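Local coordinates for protein methyltransferase type 12 (Clostridium thermocellum, PDB 3JWG) that probably transfers a methyl group from S-adenosyl-L-methionine to the 2'-hydroxyl of the 3'-terminal nucleotide of small RNAs, this chain being its C-terminal methyltransferase domain, at residues 16-21 against 107-112; 189-194 against 202-207. One frame throughout, in Å; residues are numbered along the deposited sequence.

Contact 1 of 2, residues 16-21 against 107-112; sequences QRLGTV and TVIEVI. With MG (magnesium ion), chain B.
Arg17 of helix 13-27 reaches across to the end of strand 105-109, where its guanidinium is held in two ways. Its NH1 gives a nearly straight hydrogen bond to OE2 of Glu110, 3.0 Å with an N-H...O angle of 164°, which forms part of a salt bridge. The carboxylate oxygen lies at the edge of the guanidinium and in its plane, yet NH1 meets OE2 from above the carboxylate, the two planes standing 90° apart. One face of the guanidinium rests on Ile109, whose CG2 lies 3.7 Å above the plane and over its centre. A bend at chi3 in the otherwise extended Arg17 chain turns the group onto this methyl.

Deeper along the strand the contact is purely apolar. CD1 of Ile109 lies 3.9 Å from CD2 of Leu18, and Val21 meets the same methyl tip to tip through its CG2. The other branch of Val21, CG1, packs against CG2 of Thr107 at 3.7 Å, while OG1 of Thr107 turns to a hydrogen bond with Asp35.

The backbone of Ile109 also takes part in the magnesium site. Its O, at the C-terminal end of the strand, binds the ion at 2.3 Å, and Gly37 O is a further ligand. Three waters are also bound to the ion; one of them accepts a hydrogen bond from Ile109 N.

The helix segment runs antiparallel to the strand segment at 163°, their axes 11.0 Å apart. Through Arg17, Leu18 and Val21 it packs on one face of the Rossmann-like sheet of a class I methyltransferase. Thr107 pairs with strand 32-36 and Val108 with strand 135-141, while helix 42-48 packs on Leu18, Thr107 and Ile109 through Leu46 and Leu43.

Contact 2 of 2, residues 189-194 against 202-207; sequences LQIGEI and TQMGVF
Leu189 and Met204 form an antiparallel hydrogen-bonded pair, with Leu189 N to Met204 O at 2.8 Å and Met204 N to Leu189 O at 3.1 Å, followed by the non-hydrogen-bonded pair Gln190-Gln203 and then Ile191-Thr202. The last pair is held less squarely, by a single hydrogen bond: Ile191 N meets Thr202 O at 3.2 Å from above the carbonyl plane, with an N-H...O angle of 144°.

Leu189, Ile191, Thr202 and Met204 share one face of the sheet. Ile191 lies across Met204, its CD1 placed 3.6 Å from Met204 CB by a chi2 of 56° that folds the ethyl arm toward the neighbouring strand. The methionine is extended through CG and SD, with CG anti to the backbone N (chi1 172°), and then bends at chi3, which leaves its CE 4.0 Å from Ile191 CG1. CB of Ile191 also lies 3.9 Å from CB of Thr202. The two methyls of Leu189 part, CD1 touching Val206 CG2 at 3.6 Å and CD2 approaching Met204 SD at 4.2 Å. Gln190 and Gln203 point to the opposite face, where Gln203 NE2 donates to Pro141 O.

Gly192 follows with backbone angles at which a CB would be jammed against the preceding carbonyl O, so glycine is called for. The paired strands make a beta hairpin at the edge of the sheet, strand 184-191 being outermost and strand 202-209 running antiparallel beside 135-141; the reversed seventh strand in the order 3-2-1-4-5-7-6 is the hallmark of the Rossmann-like class I methyltransferase fold.

Overall arrangement
From the N terminus, helix 13-27 comes first, and contact 1 closes when residues 107-112 arrive, 86 residues beyond the end of segment 16-21, after three parallel strands of the sheet have been laid down. Contact 2 follows in series, neither nested in contact 1 nor crossing it, and closes a much shorter loop between the last two strands. The two meet on one face of the same sheet, their centres about 9 Å apart: Val21 CG2 packs against Met204 CE at 3.6 Å, and Ile191 lies against Gln16, Arg17 and Thr20. Helix 13-27 therefore bridges the central strand carrying the magnesium ligand Ile109 and the C-terminal hairpin at the sheet edge.

Contact 1 of 2, residues 16-21 against 107-112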
ATOM      1  N   GLN A  16       3.207   6.165  12.235  1.00 48.84           N
ATOM      2  CA  GLN A  16       2.412   5.215  13.004  1.00 46.16           C
ATOM      3  C   GLN A  16       1.609   4.363  12.031  1.00 42.90           C
ATOM      4  O   GLN A  16       1.447   3.159  12.237  1.00 42.51           O
ATOM      5  CB  GLN A  16       1.465   5.957  13.957  1.00 47.54           C
ATOM      6  CG  GLN A  16       0.900   5.111  15.105  1.00 48.57           C
ATOM      7  CD  GLN A  16      -0.142   4.093  14.665  1.00 49.91           C
ATOM      8  OE1 GLN A  16      -1.148   4.440  14.045  1.00 50.95           O
ATOM      9  NE2 GLN A  16       0.091   2.827  14.997  1.00 50.53           N
ATOM     10  N   ARG A  17       1.109   4.994  10.971  1.00 38.91           N
ATOM     11  CA  ARG A  17       0.323   4.292   9.959  1.00 35.74           C
ATOM     12  C   ARG A  17       1.171   3.232   9.268  1.00 31.61           C
ATOM     13  O   ARG A  17       0.742   2.089   9.092  1.00 28.48           O
ATOM     14  CB  ARG A  17      -0.193   5.272   8.904  1.00 38.40           C
ATOM     15  CG  ARG A  17      -0.923   4.595   7.747  1.00 42.12           C
ATOM     16  CD  ARG A  17      -1.082   5.529   6.553  1.00 46.46           C
ATOM     17  NE  ARG A  17       0.214   5.990   6.059  1.00 50.74           N
ATOM     18  CZ  ARG A  17       0.376   6.794   5.014  1.00 52.47           C
ATOM     19  NH1 ARG A  17      -0.682   7.231   4.339  1.00 54.18           N
ATOM     20  NH2 ARG A  17       1.596   7.165   4.644  1.00 53.34           N
ATOM     21  N   LEU A  18       2.373   3.629   8.862  1.00 27.47           N
ATOM     22  CA  LEU A  18       3.283   2.717   8.189  1.00 24.73           C
ATOM     23  C   LEU A  18       3.713   1.622   9.150  1.00 23.44           C
ATOM     24  O   LEU A  18       3.874   0.471   8.752  1.00 21.43           O
ATOM     25  CB  LEU A  18       4.506   3.475   7.677  1.00 23.42           C
ATOM     26  CG  LEU A  18       4.188   4.610   6.703  1.00 24.81           C
ATOM     27  CD1 LEU A  18       5.482   5.234   6.206  1.00 25.45           C
ATOM     28  CD2 LEU A  18       3.369   4.080   5.539  1.00 25.07           C
ATOM     29  N   GLY A  19       3.900   1.989  10.416  1.00 22.23           N
ATOM     30  CA  GLY A  19       4.299   1.015  11.416  1.00 20.11           C
ATOM     31  C   GLY A  19       3.253  -0.074  11.540  1.00 19.49           C
ATOM     32  O   GLY A  19       3.582  -1.244  11.743  1.00 19.21           O
ATOM     33  N   THR A  20       1.988   0.313  11.416  1.00 17.49           N
ATOM     34  CA  THR A  20       0.885  -0.636  11.497  1.00 18.10           C
ATOM     35  C   THR A  20       0.975  -1.616  10.327  1.00 16.73           C
ATOM     36  O   THR A  20       0.777  -2.814  10.496  1.00 15.30           O
ATOM     37  CB  THR A  20      -0.473   0.079  11.432  1.00 20.46           C
ATOM     38  OG1 THR A  20      -0.612   0.949  12.565  1.00 23.06           O
ATOM     39  CG2 THR A  20      -1.600  -0.937  11.425  1.00 21.94           C
ATOM     40  N   VAL A  21       1.258  -1.098   9.135  1.00 15.84           N
ATOM     41  CA  VAL A  21       1.393  -1.958   7.964  1.00 15.29           C
ATOM     42  C   VAL A  21       2.504  -2.983   8.197  1.00 13.95           C
ATOM     43  O   VAL A  21       2.330  -4.170   7.932  1.00 14.02           O
ATOM     44  CB  VAL A  21       1.733  -1.143   6.699  1.00 16.88           C
ATOM     45  CG1 VAL A  21       1.916  -2.080   5.520  1.00 14.31           C
ATOM     46  CG2 VAL A  21       0.615  -0.139   6.405  1.00 17.81           C
ATOM     47  N   THR A 107       1.609  -4.373  -0.631  1.00 14.29           N
ATOM     48  CA  THR A 107       1.066  -3.251   0.123  1.00 15.62           C
ATOM     49  C   THR A 107       0.674  -2.166  -0.882  1.00 15.38           C
ATOM     50  O   THR A 107       1.364  -1.943  -1.884  1.00 16.29           O
ATOM     51  CB  THR A 107       2.092  -2.696   1.141  1.00 15.77           C
ATOM     52  OG1 THR A 107       3.304  -2.359   0.463  1.00 18.28           O
ATOM     53  CG2 THR A 107       2.401  -3.746   2.220  1.00 16.40           C
ATOM     54  N   VAL A 108      -0.441  -1.504  -0.602  1.00 13.79           N
ATOM     55  CA  VAL A 108      -0.994  -0.470  -1.464  1.00 14.86           C
ATOM     56  C   VAL A 108      -1.392   0.701  -0.570  1.00 15.46           C
ATOM     57  O   VAL A 108      -2.462   0.695   0.034  1.00 16.55           O
ATOM     58  CB  VAL A 108      -2.248  -1.016  -2.189  1.00 13.54           C
ATOM     59  CG1 VAL A 108      -2.802   0.020  -3.152  1.00 14.97           C
ATOM     60  CG2 VAL A 108      -1.892  -2.311  -2.920  1.00 14.47           C
ATOM     61  N   ILE A 109      -0.518   1.696  -0.480  1.00 16.17           N
ATOM     62  CA  ILE A 109      -0.763   2.852   0.370  1.00 19.00           C
ATOM     63  C   ILE A 109      -0.842   4.137  -0.452  1.00 19.13           C
ATOM     64  O   ILE A 109       0.040   4.424  -1.253  1.00 19.73           O
ATOM     65  CB  ILE A 109       0.361   2.982   1.421  1.00 19.58           C
ATOM     66  CG1 ILE A 109       0.541   1.644   2.141  1.00 20.04           C
ATOM     67  CG2 ILE A 109       0.038   4.106   2.406  1.00 22.30           C
ATOM     68  CD1 ILE A 109       1.734   1.595   3.065  1.00 22.02           C
ATOM     69  N   GLU A 110      -1.911   4.901  -0.254  1.00 20.59           N
ATOM     70  CA  GLU A 110      -2.114   6.154  -0.976  1.00 23.47           C
ATOM     71  C   GLU A 110      -2.044   5.961  -2.487  1.00 22.20           C
ATOM     72  O   GLU A 110      -1.320   6.669  -3.196  1.00 23.84           O
ATOM     73  CB  GLU A 110      -1.088   7.188  -0.512  1.00 28.24           C
ATOM     74  CG  GLU A 110      -1.120   7.394   0.998  1.00 35.73           C
ATOM     75  CD  GLU A 110      -0.195   8.497   1.472  1.00 40.37           C
ATOM     76  OE1 GLU A 110       0.992   8.504   1.074  1.00 42.98           O
ATOM     77  OE2 GLU A 110      -0.657   9.353   2.254  1.00 43.08           O
ATOM     78  N   VAL A 111      -2.812   4.993  -2.975  1.00 18.47           N
ATOM     79  CA  VAL A 111      -2.854   4.693  -4.396  1.00 16.55           C
ATOM     80  C   VAL A 111      -4.260   4.713  -4.980  1.00 16.10           C
ATOM     81  O   VAL A 111      -4.548   5.513  -5.869  1.00 14.62           O
ATOM     82  CB  VAL A 111      -2.257   3.287  -4.714  1.00 18.28           C
ATOM     83  CG1 VAL A 111      -2.488   2.944  -6.180  1.00 17.28           C
ATOM     84  CG2 VAL A 111      -0.767   3.251  -4.408  1.00 17.82           C
ATOM     85  N   ILE A 112      -5.137   3.844  -4.468  1.00 16.06           N
ATOM     86  CA  ILE A 112      -6.478   3.712  -5.031  1.00 14.76           C
ATOM     87  C   ILE A 112      -7.339   4.959  -5.069  1.00 15.84           C
ATOM     88  O   ILE A 112      -8.131   5.116  -5.994  1.00 15.85           O
ATOM     89  CB  ILE A 112      -7.302   2.565  -4.357  1.00 14.99           C
ATOM     90  CG1 ILE A 112      -7.584   2.887  -2.889  1.00 15.87           C
ATOM     91  CG2 ILE A 112      -6.562   1.247  -4.485  1.00 14.89           C
ATOM     92  CD1 ILE A 112      -8.520   1.896  -2.233  1.00 18.50           C
TER
HETATM   93 MG    MG B 220       2.328   3.993  -1.348  1.00 24.24          MG
HETATM   94  O   HOH W   1       1.892   1.667  -1.814  1.00 15.00           O
HETATM   95  O   HOH W   2       4.078   3.158   0.305  1.00 17.75           O
HETATM   96  O   HOH W   3       3.211   6.148  -0.332  1.00 36.50           O

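Contact 2 of 2, residues 189-194 against 202-207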
ATOM      1  N   LEU A 189      -9.555  -2.585   9.329  1.00 24.82           N
ATOM      2  CA  LEU A 189      -8.914  -2.010  10.495  1.00 29.08           C
ATOM      3  C   LEU A 189      -9.108  -0.498  10.481  1.00 32.57           C
ATOM      4  O   LEU A 189      -9.333   0.111   9.427  1.00 32.20           O
ATOM      5  CB  LEU A 189      -7.414  -2.328  10.500  1.00 29.36           C
ATOM      6  CG  LEU A 189      -6.979  -3.788  10.666  1.00 30.55           C
ATOM      7  CD1 LEU A 189      -7.406  -4.600   9.460  1.00 33.30           C
ATOM      8  CD2 LEU A 189      -5.474  -3.852  10.836  1.00 33.02           C
ATOM      9  N   GLN A 190      -9.028   0.097  11.662  1.00 35.67           N
ATOM     10  CA  GLN A 190      -9.165   1.534  11.819  1.00 39.40           C
ATOM     11  C   GLN A 190      -7.826   2.040  12.338  1.00 39.73           C
ATOM     12  O   GLN A 190      -7.467   1.797  13.491  1.00 40.68           O
ATOM     13  CB  GLN A 190     -10.277   1.850  12.825  1.00 41.60           C
ATOM     14  CG  GLN A 190     -11.668   1.450  12.355  1.00 44.64           C
ATOM     15  CD  GLN A 190     -12.717   1.576  13.451  1.00 47.83           C
ATOM     16  OE1 GLN A 190     -12.758   0.771  14.388  1.00 48.84           O
ATOM     17  NE2 GLN A 190     -13.567   2.594  13.343  1.00 45.75           N
ATOM     18  N   ILE A 191      -7.073   2.715  11.476  1.00 40.86           N
ATOM     19  CA  ILE A 191      -5.772   3.243  11.867  1.00 42.93           C
ATOM     20  C   ILE A 191      -5.926   4.658  12.395  1.00 43.88           C
ATOM     21  O   ILE A 191      -6.579   5.500  11.771  1.00 42.94           O
ATOM     22  CB  ILE A 191      -4.771   3.246  10.681  1.00 42.99           C
ATOM     23  CG1 ILE A 191      -4.292   1.821  10.393  1.00 43.05           C
ATOM     24  CG2 ILE A 191      -3.564   4.119  11.011  1.00 43.42           C
ATOM     25  CD1 ILE A 191      -5.398   0.833  10.112  1.00 42.33           C
ATOM     26  N   GLY A 192      -5.316   4.912  13.548  1.00 45.23           N
ATOM     27  CA  GLY A 192      -5.400   6.225  14.156  1.00 47.06           C
ATOM     28  C   GLY A 192      -6.529   6.266  15.164  1.00 48.11           C
ATOM     29  O   GLY A 192      -7.348   5.347  15.232  1.00 48.08           O
ATOM     30  N   GLU A 193      -6.576   7.333  15.952  1.00 49.52           N
ATOM     31  CA  GLU A 193      -7.614   7.489  16.961  1.00 50.42           C
ATOM     32  C   GLU A 193      -8.970   7.739  16.314  1.00 48.96           C
ATOM     33  O   GLU A 193      -9.077   8.493  15.347  1.00 47.86           O
ATOM     34  CB  GLU A 193      -7.243   8.638  17.905  1.00 52.89           C
ATOM     35  CG  GLU A 193      -6.718   9.874  17.197  1.00 56.60           C
ATOM     36  CD  GLU A 193      -6.079  10.866  18.152  1.00 59.90           C
ATOM     37  OE1 GLU A 193      -6.792  11.391  19.036  1.00 60.72           O
ATOM     38  OE2 GLU A 193      -4.861  11.116  18.020  1.00 61.33           O
ATOM     39  N   ILE A 194     -10.000   7.090  16.850  1.00 48.24           N
ATOM     40  CA  ILE A 194     -11.358   7.225  16.333  1.00 47.90           C
ATOM     41  C   ILE A 194     -12.032   8.494  16.847  1.00 48.15           C
ATOM     42  O   ILE A 194     -12.019   8.772  18.048  1.00 47.84           O
ATOM     43  CB  ILE A 194     -12.222   6.012  16.727  1.00 46.99           C
ATOM     44  CG1 ILE A 194     -11.546   4.722  16.255  1.00 47.79           C
ATOM     45  CG2 ILE A 194     -13.607   6.138  16.110  1.00 47.22           C
ATOM     46  CD1 ILE A 194     -12.305   3.458  16.608  1.00 47.63           C
ATOM     47  N   THR A 202      -7.572   7.155   8.803  1.00 23.62           N
ATOM     48  CA  THR A 202      -7.214   6.159   7.805  1.00 22.88           C
ATOM     49  C   THR A 202      -7.980   4.859   7.971  1.00 20.33           C
ATOM     50  O   THR A 202      -8.335   4.464   9.083  1.00 20.78           O
ATOM     51  CB  THR A 202      -5.696   5.851   7.883  1.00 23.15           C
ATOM     52  OG1 THR A 202      -4.963   7.049   7.611  1.00 26.78           O
ATOM     53  CG2 THR A 202      -5.300   4.780   6.880  1.00 22.00           C
ATOM     54  N   GLN A 203      -8.241   4.194   6.854  1.00 18.78           N
ATOM     55  CA  GLN A 203      -8.932   2.921   6.891  1.00 17.07           C
ATOM     56  C   GLN A 203      -8.054   1.912   6.153  1.00 19.36           C
ATOM     57  O   GLN A 203      -7.342   2.262   5.201  1.00 17.07           O
ATOM     58  CB  GLN A 203     -10.340   3.032   6.277  1.00 19.87           C
ATOM     59  CG  GLN A 203     -10.426   3.610   4.875  1.00 18.97           C
ATOM     60  CD  GLN A 203     -11.871   3.809   4.402  1.00 18.34           C
ATOM     61  OE1 GLN A 203     -12.786   3.079   4.806  1.00 16.05           O
ATOM     62  NE2 GLN A 203     -12.073   4.783   3.519  1.00 16.91           N
ATOM     63  N   MET A 204      -8.075   0.667   6.614  1.00 15.55           N
ATOM     64  CA  MET A 204      -7.242  -0.361   6.011  1.00 16.62           C
ATOM     65  C   MET A 204      -7.979  -1.673   5.833  1.00 16.86           C
ATOM     66  O   MET A 204      -8.739  -2.097   6.708  1.00 16.70           O
ATOM     67  CB  MET A 204      -5.992  -0.564   6.878  1.00 20.02           C
ATOM     68  CG  MET A 204      -5.098  -1.739   6.497  1.00 23.56           C
ATOM     69  SD  MET A 204      -3.682  -1.839   7.643  1.00 30.16           S
ATOM     70  CE  MET A 204      -2.906  -0.315   7.277  1.00 21.69           C
ATOM     71  N   GLY A 205      -7.763  -2.298   4.678  1.00 13.46           N
ATOM     72  CA  GLY A 205      -8.379  -3.575   4.394  1.00 12.49           C
ATOM     73  C   GLY A 205      -7.253  -4.585   4.249  1.00 15.66           C
ATOM     74  O   GLY A 205      -6.284  -4.337   3.526  1.00 15.54           O
ATOM     75  N   VAL A 206      -7.352  -5.702   4.958  1.00 13.54           N
ATOM     76  CA  VAL A 206      -6.335  -6.746   4.861  1.00 14.22           C
ATOM     77  C   VAL A 206      -6.991  -7.921   4.147  1.00 15.05           C
ATOM     78  O   VAL A 206      -7.957  -8.518   4.636  1.00 15.02           O
ATOM     79  CB  VAL A 206      -5.816  -7.170   6.251  1.00 16.37           C
ATOM     80  CG1 VAL A 206      -4.742  -8.255   6.108  1.00 14.48           C
ATOM     81  CG2 VAL A 206      -5.244  -5.956   6.972  1.00 14.06           C
ATOM     82  N   PHE A 207      -6.474  -8.225   2.963  1.00 12.95           N
ATOM     83  CA  PHE A 207      -7.007  -9.299   2.141  1.00 15.48           C
ATOM     84  C   PHE A 207      -6.146 -10.545   2.291  1.00 16.85           C
ATOM     85  O   PHE A 207      -4.922 -10.458   2.276  1.00 16.89           O
ATOM     86  CB  PHE A 207      -7.008  -8.883   0.662  1.00 13.90           C
ATOM     87  CG  PHE A 207      -7.893  -7.706   0.345  1.00 15.44           C
ATOM     88  CD1 PHE A 207      -9.142  -7.900  -0.241  1.00 17.86           C
ATOM     89  CD2 PHE A 207      -7.456  -6.406   0.574  1.00 17.35           C
ATOM     90  CE1 PHE A 207      -9.947  -6.809  -0.603  1.00 16.42           C
ATOM     91  CE2 PHE A 207      -8.249  -5.310   0.218  1.00 16.29           C
ATOM     92  CZ  PHE A 207      -9.497  -5.514  -0.375  1.00 17.33           C
TER